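Local structure of hypothetical protein (Staphylococcus aureus subsp. aureus Mu50, 4PEO) at residues B[11-16]-B[78-83]; B[38-43]-B[87-92]; B[58-61]-B[66-69]. The protein is probably an essential cysteine protease that removes the N-terminal nine residues of ribosomal protein bL27 and also trims phage capsid and scaffold proteins. All coordinates share one frame; numbering follows the deposited sequence.

Contact 1: B[11-16]-B[78-83]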
loop_
_atom_site.group_PDB
_atom_site.type_symbol
_atom_site.label_atom_id
_atom_site.label_comp_id
_atom_site.label_asym_id
_atom_site.label_seq_id
_atom_site.Cartn_x
_atom_site.Cartn_y
_atom_site.Cartn_z
ATOM N N GLU B 11 5.617 17.090 -14.766
ATOM C CA GLU B 11 5.425 15.901 -15.614
ATOM C C GLU B 11 4.467 14.876 -14.976
ATOM O O GLU B 11 4.259 13.794 -15.530
ATOM C CB GLU B 11 6.773 15.258 -15.993
ATOM C CG GLU B 11 7.625 16.125 -16.911
ATOM N N GLY B 12 3.884 15.243 -13.826
ATOM C CA GLY B 12 2.917 14.415 -13.111
ATOM C C GLY B 12 3.517 13.280 -12.300
ATOM O O GLY B 12 2.802 12.350 -11.900
ATOM N N LYS B 13 4.830 13.380 -12.007
ATOM C CA LYS B 13 5.534 12.356 -11.237
ATOM C C LYS B 13 5.616 12.745 -9.768
ATOM O O LYS B 13 5.858 13.904 -9.459
ATOM C CB LYS B 13 6.947 12.116 -11.803
ATOM C CG LYS B 13 6.988 11.797 -13.313
ATOM C CD LYS B 13 6.067 10.631 -13.719
ATOM C CE LYS B 13 6.017 10.445 -15.218
ATOM N NZ LYS B 13 7.164 9.639 -15.692
ATOM N N VAL B 14 5.431 11.768 -8.871
ATOM C CA VAL B 14 5.534 12.007 -7.421
ATOM C C VAL B 14 7.040 12.073 -7.128
ATOM O O VAL B 14 7.740 11.070 -7.292
ATOM C CB VAL B 14 4.839 10.889 -6.592
ATOM C CG1 VAL B 14 5.074 11.101 -5.090
ATOM C CG2 VAL B 14 3.336 10.818 -6.891
ATOM N N THR B 15 7.533 13.248 -6.722
ATOM C CA THR B 15 8.968 13.432 -6.444
ATOM C C THR B 15 9.282 13.336 -4.972
ATOM O O THR B 15 10.404 12.974 -4.619
ATOM C CB THR B 15 9.489 14.754 -7.033
ATOM O OG1 THR B 15 8.853 15.856 -6.368
ATOM C CG2 THR B 15 9.264 14.844 -8.566
ATOM N N ASP B 16 8.344 13.763 -4.114
ATOM C CA ASP B 16 8.598 13.767 -2.681
ATOM C C ASP B 16 7.349 13.478 -1.909
ATOM O O ASP B 16 6.267 13.947 -2.269
ATOM C CB ASP B 16 9.081 15.176 -2.249
ATOM C CG ASP B 16 10.362 15.637 -2.902
ATOM O OD1 ASP B 16 10.301 16.103 -4.056
ATOM O OD2 ASP B 16 11.422 15.574 -2.241
ATOM N N GLU B 78 6.838 1.552 -12.365
ATOM C CA GLU B 78 6.453 0.656 -11.267
ATOM C C GLU B 78 6.530 1.385 -9.920
ATOM O O GLU B 78 5.568 1.336 -9.150
ATOM C CB GLU B 78 7.341 -0.588 -11.244
ATOM C CG GLU B 78 7.051 -1.601 -12.336
ATOM C CD GLU B 78 7.832 -2.890 -12.157
ATOM O OE1 GLU B 78 9.033 -2.825 -11.800
ATOM O OE2 GLU B 78 7.235 -3.969 -12.368
ATOM N N ALA B 79 7.649 2.099 -9.648
ATOM C CA ALA B 79 7.798 2.866 -8.400
ATOM C C ALA B 79 6.715 3.961 -8.358
ATOM O O ALA B 79 6.115 4.175 -7.310
ATOM C CB ALA B 79 9.188 3.497 -8.331
ATOM N N GLN B 80 6.430 4.611 -9.511
ATOM C CA GLN B 80 5.388 5.646 -9.570
ATOM C C GLN B 80 4.004 5.063 -9.250
ATOM O O GLN B 80 3.248 5.673 -8.483
ATOM C CB GLN B 80 5.392 6.361 -10.919
ATOM C CG GLN B 80 6.566 7.358 -11.046
ATOM C CD GLN B 80 6.436 8.508 -10.063
ATOM O OE1 GLN B 80 5.403 9.170 -10.003
ATOM N NE2 GLN B 80 7.477 8.795 -9.284
ATOM N N LEU B 81 3.705 3.866 -9.776
ATOM C CA LEU B 81 2.428 3.203 -9.468
ATOM C C LEU B 81 2.335 2.902 -7.965
ATOM O O LEU B 81 1.276 3.095 -7.366
ATOM C CB LEU B 81 2.258 1.908 -10.276
ATOM C CG LEU B 81 0.939 1.171 -10.074
ATOM C CD1 LEU B 81 -0.259 2.038 -10.475
ATOM C CD2 LEU B 81 0.927 -0.136 -10.835
ATOM N N ILE B 82 3.434 2.440 -7.352
ATOM C CA ILE B 82 3.449 2.163 -5.908
ATOM C C ILE B 82 3.201 3.449 -5.112
ATOM O O ILE B 82 2.424 3.448 -4.154
ATOM C CB ILE B 82 4.752 1.429 -5.496
ATOM C CG1 ILE B 82 4.793 0.019 -6.162
ATOM C CG2 ILE B 82 4.832 1.306 -3.955
ATOM C CD1 ILE B 82 6.153 -0.710 -6.012
ATOM N N LEU B 83 3.824 4.560 -5.532
ATOM C CA LEU B 83 3.615 5.844 -4.852
ATOM C C LEU B 83 2.169 6.323 -5.003
ATOM O O LEU B 83 1.580 6.792 -4.025
ATOM C CB LEU B 83 4.615 6.892 -5.364
ATOM C CG LEU B 83 6.064 6.675 -4.892
ATOM C CD1 LEU B 83 7.025 7.551 -5.705
ATOM C CD2 LEU B 83 6.199 6.962 -3.382
HETATM O O HOH W 1 3.091 9.417 -11.113
#
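At the start of strand 14-20, where the chain leaves its turn after strand 2-8, the side-chain amide of Q80 from helix 77-96 docks on the backbone of V14. V14 N gives its hydrogen to Q80 OE1 at 2.8 Å, a fairly straight bond with 161° at the hydrogen. In return Q80 NE2 donates to V14 O at 3.0 Å and 168°, with the acceptor lying in the plane of the Q80 amide. Two bonds of opposite sense fix the rotation of this amide and say which end is oxygen and which nitrogen. The Q80 chain is bent about its CB-CG bond (chi2 -65°), which brings the amide against the V14 backbone. In fold terms, the helix side chain here occupies backbone groups in the way an adjacent strand would, at the end of the central strand of the mixed sheet. V14 O is gripped a second time by S71 OG, and Q80 OE1 also accepts from a water, 2.6 Å away, that bridges to G12 O at 3.1 Å. K13 passes close by, its CA 3.4 Å from Q80 OE1, and the two side chains cross at about a right angle. V14 points toward the helix, and about one turn on from Q80 L83 CD1 rests 4.1 Å from V14 CB. Just beyond, T15 and D16 both face T7 in a classic beta bulge, and T15 OG1 donates to D16 OD1 at 2.7 Å. L83 leans on I48 of helix 36-51, and L81 packs on L81 of the second subunit.

Contact 2: B[38-43]-B[87-92]; sequences SAVLFG and LVSLQT
V40 is the residue of 38-43 that reaches across to helix 77-96, and its two methyl groups divide the work. Anti to the backbone N (chi1 169°), CG1 of V40 is carried between S89, 3.6 Å from its CB, and L90, 4.0 Å from its CD2. V40 CG2 approaches S89 OG at 3.3 Å in the modelled conformer; S89 was deposited in two, so this hydroxyl contact is less certain than the one through CB. The CA atoms of V40 and S89 are 7.0 Å apart, the nearest pair between the two segments. Next in the sequence come L41, which turns to the side, and F42, whose ring stands edge-to-face with that of F67. The second subunit continues the packing: V40 meets V40 of that subunit, S89 meets its A39, and T92 OG1 is hydrogen-bonded to N46 of the same neighbour. Helices 36-51 and 77-96 thus lie together over the sheet, L90 resting on L103 of strand 101-105, and L41 on V17 and M19 of strand 14-20 and on F67 and I69 of strand 67-70.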
loop_
_atom_site.group_PDB
_atom_site.type_symbol
_atom_site.label_atom_id
_atom_site.label_comp_id
_atom_site.label_asym_id
_atom_site.label_seq_id
_atom_site.Cartn_x
_atom_site.Cartn_y
_atom_site.Cartn_z
ATOM N N SER B 38 1.195 4.725 9.067
ATOM C CA SER B 38 2.575 4.233 9.170
ATOM C C SER B 38 2.789 2.946 8.379
ATOM O O SER B 38 3.769 2.842 7.641
ATOM C CB SER B 38 2.979 4.046 10.629
ATOM O OG SER B 38 2.988 5.296 11.296
ATOM N N ALA B 39 1.860 1.988 8.505
ATOM C CA ALA B 39 1.935 0.704 7.804
ATOM C C ALA B 39 1.920 0.908 6.290
ATOM O O ALA B 39 2.681 0.260 5.580
ATOM C CB ALA B 39 0.787 -0.202 8.226
ATOM N N VAL B 40 1.066 1.823 5.807
ATOM C CA VAL B 40 0.949 2.133 4.377
ATOM C C VAL B 40 2.251 2.770 3.875
ATOM O O VAL B 40 2.777 2.365 2.838
ATOM C CB VAL B 40 -0.293 3.027 4.094
ATOM C CG1 VAL B 40 -0.267 3.574 2.666
ATOM C CG2 VAL B 40 -1.585 2.259 4.338
ATOM N N LEU B 41 2.789 3.734 4.593
ATOM C CA LEU B 41 4.009 4.383 4.167
ATOM C C LEU B 41 5.227 3.463 4.191
ATOM O O LEU B 41 5.872 3.305 3.189
ATOM C CB LEU B 41 4.228 5.627 4.999
ATOM C CG LEU B 41 5.303 6.648 4.653
ATOM C CD1 LEU B 41 6.676 6.126 4.377
ATOM C CD2 LEU B 41 4.840 7.788 3.778
ATOM N N PHE B 42 5.518 2.860 5.344
ATOM C CA PHE B 42 6.683 1.974 5.439
ATOM C C PHE B 42 6.577 0.771 4.513
ATOM O O PHE B 42 7.561 0.417 3.869
ATOM C CB PHE B 42 6.977 1.565 6.894
ATOM C CG PHE B 42 7.171 2.729 7.847
ATOM C CD1 PHE B 42 7.922 3.839 7.475
ATOM C CD2 PHE B 42 6.638 2.693 9.129
ATOM C CE1 PHE B 42 8.092 4.917 8.354
ATOM C CE2 PHE B 42 6.808 3.768 10.007
ATOM C CZ PHE B 42 7.527 4.876 9.611
ATOM N N GLY B 43 5.371 0.209 4.396
ATOM C CA GLY B 43 5.120 -0.928 3.521
ATOM C C GLY B 43 5.368 -0.555 2.074
ATOM O O GLY B 43 5.980 -1.331 1.338
ATOM N N LEU B 87 -0.608 6.861 -2.058
ATOM C CA LEU B 87 -1.422 8.084 -1.935
ATOM C C LEU B 87 -2.911 7.789 -1.905
ATOM O O LEU B 87 -3.618 8.321 -1.045
ATOM C CB LEU B 87 -1.064 9.115 -3.020
ATOM C CG LEU B 87 0.398 9.623 -2.995
ATOM C CD1 LEU B 87 0.649 10.597 -4.132
ATOM C CD2 LEU B 87 0.782 10.176 -1.614
ATOM N N VAL B 88 -3.392 6.869 -2.775
ATOM C CA VAL B 88 -4.800 6.454 -2.748
ATOM C C VAL B 88 -5.125 5.825 -1.377
ATOM O O VAL B 88 -6.189 6.116 -0.796
ATOM C CB VAL B 88 -5.133 5.507 -3.937
ATOM C CG1 VAL B 88 -6.517 4.864 -3.773
ATOM C CG2 VAL B 88 -5.050 6.259 -5.262
ATOM N N SER B 89 -4.192 4.992 -0.845
ATOM C CA SER B 89 -4.391 4.349 0.455
ATOM C C SER B 89 -4.458 5.373 1.596
ATOM O O SER B 89 -5.318 5.247 2.483
ATOM C CB SER B 89 -3.303 3.319 0.720
ATOM O OG SER B 89 -3.684 2.504 1.810
ATOM N N LEU B 90 -3.603 6.410 1.546
ATOM C CA LEU B 90 -3.584 7.481 2.560
ATOM C C LEU B 90 -4.842 8.340 2.457
ATOM O O LEU B 90 -5.428 8.697 3.485
ATOM C CB LEU B 90 -2.311 8.336 2.428
ATOM C CG LEU B 90 -0.989 7.641 2.811
ATOM C CD1 LEU B 90 0.217 8.555 2.514
ATOM C CD2 LEU B 90 -0.989 7.183 4.282
ATOM N N GLN B 91 -5.294 8.616 1.219
ATOM C CA GLN B 91 -6.557 9.346 0.966
ATOM C C GLN B 91 -7.745 8.560 1.531
ATOM O O GLN B 91 -8.683 9.167 2.042
ATOM C CB GLN B 91 -6.774 9.578 -0.537
ATOM C CG GLN B 91 -5.862 10.651 -1.134
ATOM C CD GLN B 91 -5.967 10.779 -2.641
ATOM O OE1 GLN B 91 -6.417 9.872 -3.359
ATOM N NE2 GLN B 91 -5.525 11.915 -3.158
ATOM N N THR B 92 -7.696 7.204 1.451
ATOM C CA THR B 92 -8.745 6.327 2.000
ATOM C C THR B 92 -8.817 6.503 3.529
ATOM O O THR B 92 -9.922 6.645 4.079
ATOM C CB THR B 92 -8.524 4.863 1.553
ATOM O OG1 THR B 92 -8.488 4.826 0.126
ATOM C CG2 THR B 92 -9.607 3.906 2.097
#

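Contact 3: B[58-61]-B[66-69]; sequences INYD and HFHI
I58 and F67 form the dense side of this strand pair: I58 CG2 approaches F67 CZ at 3.5 Å, while I58 CD1, swung round by a bend at chi2 (-65°), lies 3.8 Å from I69 CG1. I58 and I69 are a non-hydrogen-bonded antiparallel pair whose side chains point the same way, and both lean on V45 of helix 36-51. F67 also touches H22. Backbone bonds at the next pair hold the strands: N59 N to H68 O at 2.9 Å and H68 N to N59 O at 2.7 Å. Toward the loop the packing loosens. The rings of Y60 and F67 are nearly parallel (2°) but slid apart, their centroids 5.8 Å from each other, so the rings barely overlap, Y60 CD2 lying 3.8 Å from F67 CE2. The face bearing N59 and H68 is wetter: a water accepts from N59 ND2 at 2.9 Å, and H68 NE2 is hydrogen-bonded to D16 OD2 of strand 14-20. Near the turn, H66 ND1 donates in its ring plane to D61 OD2 at 2.8 Å, with ring and carboxylate 70° apart; D61 OD1 accepts from G65 N, so the aspartate at one end of the loop holds two residues at its other end. The arrangement is a beta hairpin at the sheet's edge, whose F67 lies beside H22, the probable proton donor of this Prp-family protease.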
loop_
_atom_site.group_PDB
_atom_site.type_symbol
_atom_site.label_atom_id
_atom_site.label_comp_id
_atom_site.label_asym_id
_atom_site.label_seq_id
_atom_site.Cartn_x
_atom_site.Cartn_y
_atom_site.Cartn_z
ATOM N N ILE B 58 15.968 8.342 1.108
ATOM C CA ILE B 58 15.162 8.378 2.329
ATOM C C ILE B 58 15.901 9.148 3.406
ATOM O O ILE B 58 17.069 8.847 3.696
ATOM C CB ILE B 58 14.792 6.938 2.809
ATOM C CG1 ILE B 58 14.080 6.049 1.729
ATOM C CG2 ILE B 58 14.067 6.913 4.173
ATOM C CD1 ILE B 58 12.722 6.478 1.249
ATOM N N ASN B 59 15.220 10.123 4.015
ATOM C CA ASN B 59 15.783 10.886 5.130
ATOM C C ASN B 59 14.729 11.002 6.220
ATOM O O ASN B 59 13.533 10.955 5.926
ATOM C CB ASN B 59 16.257 12.264 4.691
ATOM C CG ASN B 59 17.580 12.230 3.978
ATOM O OD1 ASN B 59 18.644 12.156 4.597
ATOM N ND2 ASN B 59 17.538 12.245 2.659
ATOM N N TYR B 60 15.178 11.101 7.481
ATOM C CA TYR B 60 14.302 11.264 8.642
ATOM C C TYR B 60 15.138 11.840 9.773
ATOM O O TYR B 60 16.369 11.686 9.768
ATOM C CB TYR B 60 13.620 9.947 9.071
ATOM C CG TYR B 60 14.547 8.751 9.112
ATOM C CD1 TYR B 60 15.341 8.496 10.227
ATOM C CD2 TYR B 60 14.634 7.873 8.034
ATOM C CE1 TYR B 60 16.212 7.408 10.262
ATOM C CE2 TYR B 60 15.508 6.787 8.054
ATOM C CZ TYR B 60 16.280 6.546 9.178
ATOM O OH TYR B 60 17.123 5.461 9.209
ATOM N N ASP B 61 14.490 12.487 10.744
ATOM C CA ASP B 61 15.245 13.044 11.872
ATOM C C ASP B 61 15.650 11.931 12.838
ATOM O O ASP B 61 15.258 10.781 12.635
ATOM C CB ASP B 61 14.487 14.208 12.554
ATOM C CG ASP B 61 13.175 13.877 13.237
ATOM O OD1 ASP B 61 13.092 12.812 13.895
ATOM O OD2 ASP B 61 12.239 14.700 13.151
ATOM N N HIS B 66 9.684 13.503 10.361
ATOM C CA HIS B 66 9.963 14.103 9.048
ATOM C C HIS B 66 10.512 13.071 8.049
ATOM O O HIS B 66 11.578 13.261 7.457
ATOM C CB HIS B 66 10.895 15.334 9.196
ATOM C CG HIS B 66 10.362 16.379 10.132
ATOM N ND1 HIS B 66 10.714 16.398 11.469
ATOM C CD2 HIS B 66 9.487 17.383 9.900
ATOM C CE1 HIS B 66 10.081 17.434 12.000
ATOM N NE2 HIS B 66 9.313 18.045 11.105
ATOM N N PHE B 67 9.793 11.951 7.912
ATOM C CA PHE B 67 10.182 10.849 7.034
ATOM C C PHE B 67 9.953 11.248 5.591
ATOM O O PHE B 67 8.819 11.389 5.146
ATOM C CB PHE B 67 9.441 9.566 7.412
ATOM C CG PHE B 67 9.978 8.333 6.727
ATOM C CD1 PHE B 67 9.564 7.997 5.442
ATOM C CD2 PHE B 67 10.895 7.507 7.364
ATOM C CE1 PHE B 67 10.068 6.865 4.800
ATOM C CE2 PHE B 67 11.388 6.366 6.724
ATOM C CZ PHE B 67 10.942 6.034 5.461
ATOM N N HIS B 68 11.055 11.488 4.893
ATOM C CA HIS B 68 11.068 12.017 3.545
ATOM C C HIS B 68 11.536 11.001 2.540
ATOM O O HIS B 68 12.661 10.507 2.625
ATOM C CB HIS B 68 11.978 13.272 3.514
ATOM C CG HIS B 68 12.163 13.875 2.157
ATOM N ND1 HIS B 68 13.323 14.558 1.829
ATOM C CD2 HIS B 68 11.332 13.884 1.086
ATOM C CE1 HIS B 68 13.163 14.952 0.575
ATOM N NE2 HIS B 68 11.963 14.598 0.100
ATOM N N ILE B 69 10.648 10.685 1.593
ATOM C CA ILE B 69 10.914 9.828 0.448
ATOM C C ILE B 69 11.152 10.769 -0.726
ATOM O O ILE B 69 10.246 11.519 -1.102
ATOM C CB ILE B 69 9.735 8.876 0.113
ATOM C CG1 ILE B 69 9.275 8.046 1.331
ATOM C CG2 ILE B 69 10.082 8.014 -1.117
ATOM C CD1 ILE B 69 7.810 7.493 1.168
HETATM O O HOH W 2 15.099 12.301 1.145
#

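Contact 1 joins helix 77-96 to the mixed sheet, contact 2 joins the two helices, and contact 3 is a hairpin within the sheet. Contacts 1 and 2 share helix 77-96, have centres about 14 Å apart, and meet where V14 touches L87; their segments alternate along the chain. Contact 3 is nested inside the loops closed by both, its centre about 17 Å from contact 1 and 15 Å from contact 2. It joins contact 1 through neighbouring strands 14-20 and 67-70, and meets contact 2 where helix 36-51 lies on strand 67-70. F67 thus links the helix layer to H22, beside the unmodelled 23-34 that holds C34, the probable nucleophile. Contacts 1 and 2 also touch the second subunit.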